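Local structure of carboxylic ester hydrolase (Aspergillus niger, 7K4O) at residues A[441-444]-A[445-448]; A[450-453]-A[454-458]; A[522-526]-A[527-531]. The protein probably hydrolyses the galloyl ester bonds of tannins, acting as a serine esterase of the tannase family that binds zinc and calcium ions. All blocks are in the same frame, centred on the assembly; numbering follows the deposited sequence.

Contact 1 of 3, residues A[441-444]-A[445-448]; sequences NQDY and NSSA. With NAG (2-acetamido-2-deoxy-beta-D-glucopyranose), chain D.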
ATOM      1  N   ASN A 441       2.635   3.465 -29.114  1.00 36.58           N
ATOM      2  CA  ASN A 441       3.247   3.188 -30.450  1.00 51.02           C
ATOM      3  C   ASN A 441       4.775   3.189 -30.341  1.00 47.86           C
ATOM      4  O   ASN A 441       5.425   3.425 -31.362  1.00 40.66           O
ATOM      5  CB  ASN A 441       2.689   4.145 -31.501  1.00 53.99           C
ATOM      6  CG  ASN A 441       1.197   3.962 -31.665  1.00 59.66           C
ATOM      7  OD1 ASN A 441       0.452   4.942 -31.605  1.00 64.88           O
ATOM      8  ND2 ASN A 441       0.756   2.724 -31.856  1.00 52.92           N
ATOM      9  N   GLN A 442       5.307   2.882 -29.160  1.00 43.43           N
ATOM     10  CA  GLN A 442       6.750   2.894 -28.892  1.00 39.37           C
ATOM     11  C   GLN A 442       7.179   1.510 -28.429  1.00 38.77           C
ATOM     12  O   GLN A 442       6.386   0.781 -27.798  1.00 38.96           O
ATOM     13  CB  GLN A 442       7.023   3.991 -27.866  1.00 41.25           C
ATOM     14  CG  GLN A 442       6.658   5.365 -28.394  1.00 42.92           C
ATOM     15  CD  GLN A 442       6.698   6.413 -27.307  1.00 42.89           C
ATOM     16  OE1 GLN A 442       5.729   7.118 -27.086  1.00 44.38           O
ATOM     17  NE2 GLN A 442       7.845   6.571 -26.667  1.00 46.83           N
ATOM     18  N   ASP A 443       8.441   1.190 -28.642  1.00 31.36           N
ATOM     19  CA  ASP A 443       9.037  -0.065 -28.151  1.00 34.04           C
ATOM     20  C   ASP A 443       9.206   0.020 -26.634  1.00 32.48           C
ATOM     21  O   ASP A 443       8.961   1.085 -25.984  1.00 30.39           O
ATOM     22  CB  ASP A 443      10.334  -0.387 -28.897  1.00 34.47           C
ATOM     23  CG  ASP A 443      11.529   0.532 -28.686  1.00 47.05           C
ATOM     24  OD1 ASP A 443      11.556   1.306 -27.702  1.00 36.74           O
ATOM     25  OD2 ASP A 443      12.459   0.462 -29.526  1.00 45.31           O
ATOM     26  N   TYR A 444       9.621  -1.078 -26.061  1.00 29.36           N
ATOM     27  CA  TYR A 444       9.636  -1.203 -24.594  1.00 29.37           C
ATOM     28  C   TYR A 444      10.533  -0.135 -23.994  1.00 30.55           C
ATOM     29  O   TYR A 444      10.141   0.602 -23.030  1.00 27.55           O
ATOM     30  CB  TYR A 444      10.087  -2.575 -24.134  1.00 29.96           C
ATOM     31  CG  TYR A 444       9.963  -2.764 -22.651  1.00 27.53           C
ATOM     32  CD1 TYR A 444       8.751  -3.081 -22.068  1.00 27.14           C
ATOM     33  CD2 TYR A 444      11.040  -2.561 -21.813  1.00 27.57           C
ATOM     34  CE1 TYR A 444       8.651  -3.281 -20.719  1.00 25.21           C
ATOM     35  CE2 TYR A 444      10.944  -2.725 -20.447  1.00 27.04           C
ATOM     36  CZ  TYR A 444       9.726  -3.072 -19.879  1.00 25.73           C
ATOM     37  OH  TYR A 444       9.622  -3.225 -18.517  1.00 27.93           O
ATOM     38  N   ASN A 445      11.759  -0.023 -24.502  1.00 28.37           N
ATOM     39  CA  ASN A 445      12.711   0.923 -23.859  1.00 29.05           C
ATOM     40  C   ASN A 445      12.257   2.362 -24.037  1.00 25.71           C
ATOM     41  O   ASN A 445      12.464   3.153 -23.127  1.00 28.36           O
ATOM     42  CB  ASN A 445      14.133   0.746 -24.414  1.00 30.98           C
ATOM     43  CG  ASN A 445      14.907  -0.343 -23.694  1.00 31.77           C
ATOM     44  OD1 ASN A 445      14.437  -1.008 -22.767  1.00 29.45           O
ATOM     45  ND2 ASN A 445      16.147  -0.576 -24.140  1.00 33.14           N
ATOM     46  N   SER A 446      11.712   2.728 -25.167  1.00 26.59           N
ATOM     47  CA  SER A 446      11.309   4.123 -25.438  1.00 29.51           C
ATOM     48  C   SER A 446      10.106   4.485 -24.544  1.00 30.09           C
ATOM     49  O   SER A 446      10.066   5.584 -23.974  1.00 26.19           O
ATOM     50  CB  SER A 446      11.001   4.268 -26.909  1.00 32.84           C
ATOM     51  OG  SER A 446      10.268   5.435 -27.179  1.00 43.54           O
ATOM     52  N   SER A 447       9.116   3.623 -24.497  1.00 26.98           N
ATOM     53  CA  SER A 447       7.918   3.856 -23.646  1.00 24.23           C
ATOM     54  C   SER A 447       8.318   3.846 -22.177  1.00 26.34           C
ATOM     55  O   SER A 447       7.725   4.626 -21.404  1.00 25.68           O
ATOM     56  CB  SER A 447       6.812   2.859 -23.972  1.00 26.52           C
ATOM     57  OG  SER A 447       7.259   1.535 -23.745  1.00 26.57           O
ATOM     58  N   ALA A 448       9.226   2.986 -21.747  1.00 23.60           N
ATOM     59  CA  ALA A 448       9.677   2.931 -20.351  1.00 24.85           C
ATOM     60  C   ALA A 448      10.353   4.261 -19.985  1.00 25.74           C
ATOM     61  O   ALA A 448      10.156   4.783 -18.884  1.00 23.49           O
ATOM     62  CB  ALA A 448      10.587   1.760 -20.105  1.00 26.41           C
TER
HETATM   63  C1  NAG D   1      17.064  -1.421 -23.464  0.90 32.62           C
HETATM   64  C2  NAG D   1      17.995  -2.192 -24.356  1.00 36.47           C
HETATM   65  C3  NAG D   1      19.038  -2.876 -23.498  1.00 38.83           C
HETATM   66  C4  NAG D   1      19.792  -1.828 -22.749  1.00 37.30           C
HETATM   67  C5  NAG D   1      18.799  -1.033 -21.871  0.75 30.98           C
HETATM   68  C6  NAG D   1      19.480   0.061 -21.090  0.81 34.28           C
HETATM   69  C7  NAG D   1      17.117  -3.106 -26.409  1.00 44.28           C
HETATM   70  C8  NAG D   1      16.236  -4.080 -27.108  1.00 41.83           C
HETATM   71  N2  NAG D   1      17.193  -3.136 -25.090  0.76 35.14           N
HETATM   72  O3  NAG D   1      19.895  -3.666 -24.310  0.98 42.61           O
HETATM   73  O4  NAG D   1      20.583  -2.527 -21.819  0.80 40.25           O
HETATM   74  O5  NAG D   1      17.803  -0.482 -22.700  0.70 29.92           O
HETATM   75  O6  NAG D   1      18.634   0.532 -20.035  0.78 34.83           O
HETATM   76  O7  NAG D   1      17.770  -2.316 -27.023  0.99 53.51           O

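Contact 2 of 3, residues A[450-453]-A[454-458]; sequences ALNE and WYRLY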
ATOM      1  N   ALA A 450       9.875   7.179 -21.336  1.00 24.16           N
ATOM      2  CA  ALA A 450       8.863   8.258 -21.324  1.00 24.51           C
ATOM      3  C   ALA A 450       8.093   8.207 -19.992  1.00 22.93           C
ATOM      4  O   ALA A 450       7.944   9.268 -19.314  1.00 22.29           O
ATOM      5  CB  ALA A 450       7.947   8.153 -22.503  1.00 25.04           C
ATOM      6  N   LEU A 451       7.689   7.011 -19.558  1.00 22.67           N
ATOM      7  CA  LEU A 451       6.937   6.907 -18.280  1.00 21.47           C
ATOM      8  C   LEU A 451       7.833   7.261 -17.077  1.00 22.51           C
ATOM      9  O   LEU A 451       7.378   7.921 -16.119  1.00 23.31           O
ATOM     10  CB  LEU A 451       6.382   5.499 -18.130  1.00 21.92           C
ATOM     11  CG  LEU A 451       5.482   5.300 -16.896  1.00 22.02           C
ATOM     12  CD1 LEU A 451       4.328   6.290 -16.862  1.00 22.98           C
ATOM     13  CD2 LEU A 451       4.923   3.876 -16.893  1.00 24.73           C
ATOM     14  N   ASN A 452       9.094   6.836 -17.116  1.00 22.12           N
ATOM     15  CA  ASN A 452      10.091   7.049 -16.046  1.00 23.14           C
ATOM     16  C   ASN A 452      10.472   8.530 -15.912  1.00 20.51           C
ATOM     17  O   ASN A 452      11.111   8.869 -14.895  1.00 23.53           O
ATOM     18  CB  ASN A 452      11.320   6.135 -16.217  1.00 24.08           C
ATOM     19  CG  ASN A 452      11.087   4.768 -15.596  1.00 26.72           C
ATOM     20  OD1 ASN A 452      10.241   4.626 -14.703  1.00 26.09           O
ATOM     21  ND2 ASN A 452      11.794   3.729 -16.081  1.00 24.97           N
ATOM     22  N   GLU A 453      10.035   9.380 -16.798  1.00 22.04           N
ATOM     23  CA  GLU A 453      10.194  10.847 -16.565  1.00 21.94           C
ATOM     24  C   GLU A 453       9.293  11.297 -15.395  1.00 23.32           C
ATOM     25  O   GLU A 453       9.561  12.371 -14.812  1.00 22.56           O
ATOM     26  CB  GLU A 453       9.770  11.638 -17.791  1.00 24.26           C
ATOM     27  CG  GLU A 453      10.685  11.501 -19.023  1.00 26.84           C
ATOM     28  CD  GLU A 453      10.184  12.251 -20.242  1.00 31.18           C
ATOM     29  OE1 GLU A 453      10.781  12.107 -21.319  1.00 30.89           O
ATOM     30  OE2 GLU A 453       9.145  12.930 -20.147  1.00 34.56           O
ATOM     31  N   TRP A 454       8.219  10.588 -15.064  1.00 21.58           N
ATOM     32  CA  TRP A 454       7.230  11.120 -14.093  1.00 20.22           C
ATOM     33  C   TRP A 454       6.618  10.052 -13.166  1.00 22.78           C
ATOM     34  O   TRP A 454       6.023  10.415 -12.162  1.00 22.33           O
ATOM     35  CB  TRP A 454       6.160  11.952 -14.813  1.00 21.43           C
ATOM     36  CG  TRP A 454       5.367  11.159 -15.797  1.00 20.94           C
ATOM     37  CD1 TRP A 454       5.727  10.897 -17.084  1.00 22.12           C
ATOM     38  CD2 TRP A 454       4.100  10.489 -15.576  1.00 21.15           C
ATOM     39  NE1 TRP A 454       4.755  10.154 -17.715  1.00 23.95           N
ATOM     40  CE2 TRP A 454       3.765   9.859 -16.802  1.00 23.23           C
ATOM     41  CE3 TRP A 454       3.211  10.376 -14.501  1.00 23.47           C
ATOM     42  CZ2 TRP A 454       2.585   9.132 -16.983  1.00 23.43           C
ATOM     43  CZ3 TRP A 454       2.079   9.577 -14.678  1.00 22.48           C
ATOM     44  CH2 TRP A 454       1.778   9.003 -15.892  1.00 22.10           C
ATOM     45  N   TYR A 455       6.734   8.768 -13.444  1.00 21.07           N
ATOM     46  CA  TYR A 455       6.153   7.693 -12.600  1.00 20.67           C
ATOM     47  C   TYR A 455       7.210   6.595 -12.489  1.00 21.60           C
ATOM     48  O   TYR A 455       7.448   5.884 -13.448  1.00 21.84           O
ATOM     49  CB  TYR A 455       4.834   7.156 -13.181  1.00 21.13           C
ATOM     50  CG  TYR A 455       4.297   5.878 -12.571  1.00 19.62           C
ATOM     51  CD1 TYR A 455       4.713   5.418 -11.317  1.00 19.64           C
ATOM     52  CD2 TYR A 455       3.320   5.135 -13.239  1.00 20.63           C
ATOM     53  CE1 TYR A 455       4.219   4.218 -10.781  1.00 20.07           C
ATOM     54  CE2 TYR A 455       2.800   3.960 -12.700  1.00 20.13           C
ATOM     55  CZ  TYR A 455       3.291   3.475 -11.495  1.00 20.88           C
ATOM     56  OH  TYR A 455       2.826   2.304 -10.983  1.00 21.29           O
ATOM     57  N   ARG A 456       7.874   6.551 -11.352  1.00 21.12           N
ATOM     58  CA  ARG A 456       8.998   5.650 -11.071  1.00 22.64           C
ATOM     59  C   ARG A 456       8.591   4.669  -9.989  1.00 22.34           C
ATOM     60  O   ARG A 456       7.925   5.030  -9.019  1.00 23.00           O
ATOM     61  CB  ARG A 456      10.256   6.465 -10.721  1.00 22.45           C
ATOM     62  CG  ARG A 456      10.676   7.386 -11.852  1.00 22.88           C
ATOM     63  CD  ARG A 456      11.837   8.330 -11.508  1.00 23.90           C
ATOM     64  NE  ARG A 456      13.055   7.558 -11.450  1.00 24.56           N
ATOM     65  CZ  ARG A 456      13.776   7.179 -12.505  1.00 27.76           C
ATOM     66  NH1 ARG A 456      13.448   7.530 -13.736  1.00 27.41           N
ATOM     67  NH2 ARG A 456      14.875   6.476 -12.300  1.00 28.24           N
ATOM     68  N   LEU A 457       9.029   3.425 -10.184  1.00 22.63           N
ATOM     69  CA  LEU A 457       8.670   2.274  -9.357  1.00 22.87           C
ATOM     70  C   LEU A 457       9.944   1.603  -8.835  1.00 22.78           C
ATOM     71  O   LEU A 457      10.883   1.356  -9.642  1.00 24.84           O
ATOM     72  CB  LEU A 457       7.863   1.297 -10.224  1.00 22.12           C
ATOM     73  CG  LEU A 457       7.601  -0.068  -9.606  1.00 22.93           C
ATOM     74  CD1 LEU A 457       6.743   0.014  -8.341  1.00 24.63           C
ATOM     75  CD2 LEU A 457       6.950  -0.958 -10.656  1.00 24.88           C
ATOM     76  N   TYR A 458       9.947   1.276  -7.567  1.00 23.43           N
ATOM     77  CA  TYR A 458      11.133   0.726  -6.879  1.00 24.51           C
ATOM     78  C   TYR A 458      10.711  -0.449  -6.008  1.00 24.25           C
ATOM     79  O   TYR A 458       9.816  -0.294  -5.172  1.00 24.81           O
ATOM     80  CB  TYR A 458      11.829   1.801  -6.031  1.00 24.49           C
ATOM     81  CG  TYR A 458      12.142   3.088  -6.740  1.00 24.83           C
ATOM     82  CD1 TYR A 458      11.173   4.071  -6.818  1.00 24.88           C
ATOM     83  CD2 TYR A 458      13.397   3.366  -7.272  1.00 26.84           C
ATOM     84  CE1 TYR A 458      11.410   5.287  -7.428  1.00 24.76           C
ATOM     85  CE2 TYR A 458      13.642   4.587  -7.884  1.00 27.25           C
ATOM     86  CZ  TYR A 458      12.657   5.556  -7.953  1.00 28.34           C
ATOM     87  OH  TYR A 458      12.844   6.785  -8.568  1.00 29.47           O
TER
HETATM   88  O   HOH W   1      10.621   3.127 -12.526  1.00 25.45           O

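Contact 3 of 3, residues A[522-526]-A[527-531]; sequences LWTNN and GTTME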
ATOM      1  N   LEU A 522      22.336  -5.287  -8.894  1.00 33.18           N
ATOM      2  CA  LEU A 522      23.381  -6.347  -8.911  1.00 33.55           C
ATOM      3  C   LEU A 522      24.634  -5.745  -8.291  1.00 33.67           C
ATOM      4  O   LEU A 522      25.060  -4.649  -8.734  1.00 36.20           O
ATOM      5  CB  LEU A 522      23.599  -6.778 -10.355  1.00 35.73           C
ATOM      6  CG  LEU A 522      24.558  -7.962 -10.524  1.00 39.92           C
ATOM      7  CD1 LEU A 522      23.980  -9.172  -9.822  1.00 40.71           C
ATOM      8  CD2 LEU A 522      24.815  -8.230 -12.009  1.00 40.97           C
ATOM      9  N   TRP A 523      25.129  -6.373  -7.238  1.00 33.63           N
ATOM     10  CA  TRP A 523      26.381  -5.909  -6.584  1.00 36.88           C
ATOM     11  C   TRP A 523      27.581  -6.613  -7.229  1.00 38.20           C
ATOM     12  O   TRP A 523      27.489  -7.819  -7.551  1.00 41.52           O
ATOM     13  CB  TRP A 523      26.357  -6.123  -5.083  1.00 36.44           C
ATOM     14  CG  TRP A 523      25.243  -5.403  -4.366  1.00 41.38           C
ATOM     15  CD1 TRP A 523      23.919  -5.757  -4.333  1.00 38.97           C
ATOM     16  CD2 TRP A 523      25.359  -4.275  -3.477  1.00 41.37           C
ATOM     17  NE1 TRP A 523      23.211  -4.916  -3.518  1.00 45.69           N
ATOM     18  CE2 TRP A 523      24.063  -3.987  -2.991  1.00 44.26           C
ATOM     19  CE3 TRP A 523      26.415  -3.456  -3.081  1.00 50.16           C
ATOM     20  CZ2 TRP A 523      23.808  -2.920  -2.123  1.00 52.98           C
ATOM     21  CZ3 TRP A 523      26.168  -2.405  -2.215  1.00 56.93           C
ATOM     22  CH2 TRP A 523      24.876  -2.125  -1.748  1.00 52.57           C
ATOM     23  N   THR A 524      28.657  -5.852  -7.385  1.00 45.96           N
ATOM     24  CA  THR A 524      29.971  -6.316  -7.909  1.00 48.96           C
ATOM     25  C   THR A 524      31.046  -6.065  -6.849  1.00 50.27           C
ATOM     26  O   THR A 524      30.772  -5.397  -5.811  1.00 42.93           O
ATOM     27  CB  THR A 524      30.272  -5.617  -9.235  1.00 51.45           C
ATOM     28  OG1 THR A 524      30.182  -4.209  -9.024  1.00 51.64           O
ATOM     29  CG2 THR A 524      29.325  -6.024 -10.344  1.00 55.22           C
ATOM     30  N   ASN A 525      32.257  -6.570  -7.092  1.00 53.89           N
ATOM     31  CA  ASN A 525      33.439  -6.225  -6.261  1.00 47.96           C
ATOM     32  C   ASN A 525      33.190  -6.700  -4.834  1.00 47.20           C
ATOM     33  O   ASN A 525      33.247  -5.873  -3.885  1.00 48.96           O
ATOM     34  CB  ASN A 525      33.771  -4.730  -6.322  1.00 55.62           C
ATOM     35  CG  ASN A 525      34.193  -4.306  -7.719  1.00 63.05           C
ATOM     36  OD1 ASN A 525      34.989  -4.970  -8.373  1.00 75.91           O
ATOM     37  ND2 ASN A 525      33.628  -3.228  -8.223  1.00 60.92           N
ATOM     38  N   ASN A 526      32.913  -7.995  -4.682  1.00 47.52           N
ATOM     39  CA  ASN A 526      32.715  -8.600  -3.343  1.00 52.71           C
ATOM     40  C   ASN A 526      31.667  -7.793  -2.568  1.00 52.79           C
ATOM     41  O   ASN A 526      31.923  -7.429  -1.394  1.00 56.39           O
ATOM     42  CB  ASN A 526      34.027  -8.680  -2.543  1.00 63.75           C
ATOM     43  CG  ASN A 526      33.916  -9.609  -1.342  1.00 68.05           C
ATOM     44  OD1 ASN A 526      33.336 -10.693  -1.446  1.00 66.80           O
ATOM     45  ND2 ASN A 526      34.435  -9.201  -0.190  1.00 65.76           N
ATOM     46  N   GLY A 527      30.518  -7.504  -3.202  1.00 52.70           N
ATOM     47  CA  GLY A 527      29.354  -6.943  -2.497  1.00 48.07           C
ATOM     48  C   GLY A 527      29.537  -5.501  -2.101  1.00 45.49           C
ATOM     49  O   GLY A 527      28.815  -5.045  -1.186  1.00 48.21           O
ATOM     50  N   THR A 528      30.425  -4.776  -2.772  1.00 44.30           N
ATOM     51  CA  THR A 528      30.793  -3.415  -2.311  1.00 51.67           C
ATOM     52  C   THR A 528      30.186  -2.351  -3.227  1.00 44.69           C
ATOM     53  O   THR A 528      29.930  -1.250  -2.717  1.00 50.50           O
ATOM     54  CB  THR A 528      32.319  -3.245  -2.200  1.00 48.99           C
ATOM     55  OG1 THR A 528      32.913  -3.472  -3.476  1.00 48.01           O
ATOM     56  CG2 THR A 528      32.905  -4.195  -1.185  1.00 60.59           C
ATOM     57  N   THR A 529      29.980  -2.627  -4.512  1.00 44.91           N
ATOM     58  CA  THR A 529      29.455  -1.589  -5.432  1.00 45.62           C
ATOM     59  C   THR A 529      28.165  -2.079  -6.083  1.00 41.86           C
ATOM     60  O   THR A 529      28.146  -3.192  -6.635  1.00 41.97           O
ATOM     61  CB  THR A 529      30.511  -1.178  -6.451  1.00 53.53           C
ATOM     62  OG1 THR A 529      30.756  -2.308  -7.281  1.00 57.56           O
ATOM     63  CG2 THR A 529      31.774  -0.706  -5.756  1.00 52.05           C
ATOM     64  N   MET A 530      27.121  -1.270  -5.990  1.00 42.42           N
ATOM     65  CA  MET A 530      25.792  -1.643  -6.538  1.00 35.54           C
ATOM     66  C   MET A 530      25.601  -1.019  -7.919  1.00 36.95           C
ATOM     67  O   MET A 530      25.909   0.154  -8.121  1.00 37.27           O
ATOM     68  CB  MET A 530      24.687  -1.214  -5.574  1.00 37.02           C
ATOM     69  CG  MET A 530      23.405  -1.940  -5.891  1.00 37.37           C
ATOM     70  SD  MET A 530      21.981  -1.247  -5.082  1.00 36.66           S
ATOM     71  CE  MET A 530      21.563   0.018  -6.277  1.00 37.82           C
ATOM     72  N   GLU A 531      25.156  -1.821  -8.869  1.00 31.57           N
ATOM     73  CA  GLU A 531      24.760  -1.351 -10.199  1.00 35.81           C
ATOM     74  C   GLU A 531      23.266  -1.658 -10.397  1.00 32.84           C
ATOM     75  O   GLU A 531      22.722  -2.538  -9.698  1.00 31.85           O
ATOM     76  CB  GLU A 531      25.570  -2.073 -11.260  1.00 43.88           C
ATOM     77  CG  GLU A 531      27.060  -2.005 -10.967  1.00 64.53           C
ATOM     78  CD  GLU A 531      27.928  -2.733 -11.973  1.00 75.95           C
ATOM     79  OE1 GLU A 531      29.166  -2.704 -11.794  1.00 92.80           O
ATOM     80  OE2 GLU A 531      27.364  -3.358 -12.915  1.00 82.93           O
TER
HETATM   81  O   HOH W   2      29.887  -8.935  -5.540  1.00 46.51           O

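Contact 1 of 3, residues A[441-444]-A[445-448]
N445 meets Y444 across the start of helix 444-452: its OD1 lies at the edge of the tyrosine ring, in the ring plane, 3.9 Å from Y444 CD2, with the amide and ring planes 51° apart. The other end of that amide carries the glycan, since N445 ND2 is joined covalently to NAG C1 at 1.4 Å, the bond expected of an N-linked sugar. Y444 itself runs off toward helix 425-438, where its OH is hydrogen-bonded to E432.

At S446 both the backbone and the side chain are engaged from the preceding loop. S446 N donates to D443 OD1 at 2.9 Å, a bond that meets the carboxylate oxygen nearly along its C-O axis; D443 CG sits between its own backbone N and carbonyl carbon (chi1 67°), and this brings OD1 back over the first turn. S446 OG accepts from Q442 NE2 at 2.7 Å, with an N-H...O angle of 161° and the hydroxyl close to the Q442 amide plane.

S447 continues the turn. Its N donates to D443 O at 2.9 Å, and its OG folds back to lie 2.8 Å from D443 O and 3.1 Å from Y444 O; the one hydroxyl proton can serve either carbonyl. R435 of helix 425-438 also bonds to this OG, tying the first turn to the neighbouring helix.

A448 completes the series with a regular i to i+4 bond, its N donating to Y444 O, while its methyl group packs on W431 and R435. An aspartate side chain accepting from the amide three residues on, just ahead of a helix, identifies D443 as a classical N-cap.

Contact 2 of 3, residues A[450-453]-A[454-458]
L451 O accepts two backbone bonds, from Y455 N at 2.9 Å and from W454 N at 3.0 Å, where helix 444-452 gives way to strand 455-460, the outermost parallel strand of the central sheet in this alpha/beta-hydrolase fold. The Y455 donor arrives nearly end-on to the carbonyl, whereas W454 N comes from above its plane. One residue on, N452 O takes R456 NH1 at 2.9 Å, in the plane of the guanidinium; the arginine chain, bent at chi3 (73°), folds back so that NH1 meets this oxygen, and its NE and NH2 bond to the backbone carbonyls of P495 and T496.

A water accepts from L457 N at 2.8 Å and lies 2.7 Å from N452 OD1, while N452 ND2 is hydrogen-bonded to the backbone O of W517. E453 is exposed, and its OE1 binds zinc together with E449.

Inward, the W454 indole is stacked with H405 and its NE1 bonds to Y439. L451 and Y455 run side by side, with L451 CD1 3.8 Å from Y455 CB. Both of these carbons lie over the same face of the indole, offset toward its rim, and L451 CD1 approaches W454 CZ2 to 3.3 Å.

Contact 3 of 3, residues A[522-526]-A[527-531]
The W523 indole has M530 laid over one face: M530 CB stands 3.6 Å from the centroid of the six-membered ring and only 4° off its normal, a CH-pi contact. With CG anti to the backbone N (chi1 -163°), the M530 chain beyond CB runs on across that face, CG lying 3.6 Å from W523 CE2. The sulfur follows obliquely, SD being 4.4 Å from the same centroid, a Met-aromatic contact. At the edge of the indole, near its plane, is the backbone C of T528, and K258, a calcium ligand, makes a cation-pi contact with the ring.

W523 and M530 form a non-hydrogen-bonded pair of an antiparallel hairpin, flanked by the hydrogen-bonded pairs L522-E531 and T524-T529. Two residues, T528 and T529, are set against the single T524 on the facing strand, which makes a classic beta bulge: T524 O accepts T528 N at 3.1 Å and T529 N at 3.2 Å, from opposite faces of its carbonyl plane. N525, N526 and G527 all have positive phi and carry the chain round the turn, where a water accepts from G527 N at 2.8 Å.

On the sheet face turned away from the indole, T524 OG1 and T529 OG1 are 2.6 Å apart, and N525 ND2 donates to T529 OG1 at 3.2 Å, tilted from its amide plane. T524 OG1 also has a weak link to E531 OE1. The chemistry implies two roles: thioether-aromatic packing sets W523 against the calcium-binding loop, where the K258 charge may polarise the indole, while the opposite face links its polar groups to one another, consistent with a surface hairpin.

Contacts 1 and 2 sit at the two ends of one element, helix 444-452: the first caps its start, the second turns its end into edge strand 455-460, and their centres are 13 Å apart. Each is partly buried and each packs on helix 425-438, but contact 1 is mainly polar and carries a glycan, whereas contact 2 combines backbone turns with leucine-aromatic packing against the central sheet. Contact 3, a surface hairpin with no buried residue, shares neither element and touches neither contact, its nearest atoms lying about 9 Å from contact 2. Metals accompany two of them differently: E453 binds zinc directly, while W523 only neighbours the calcium site.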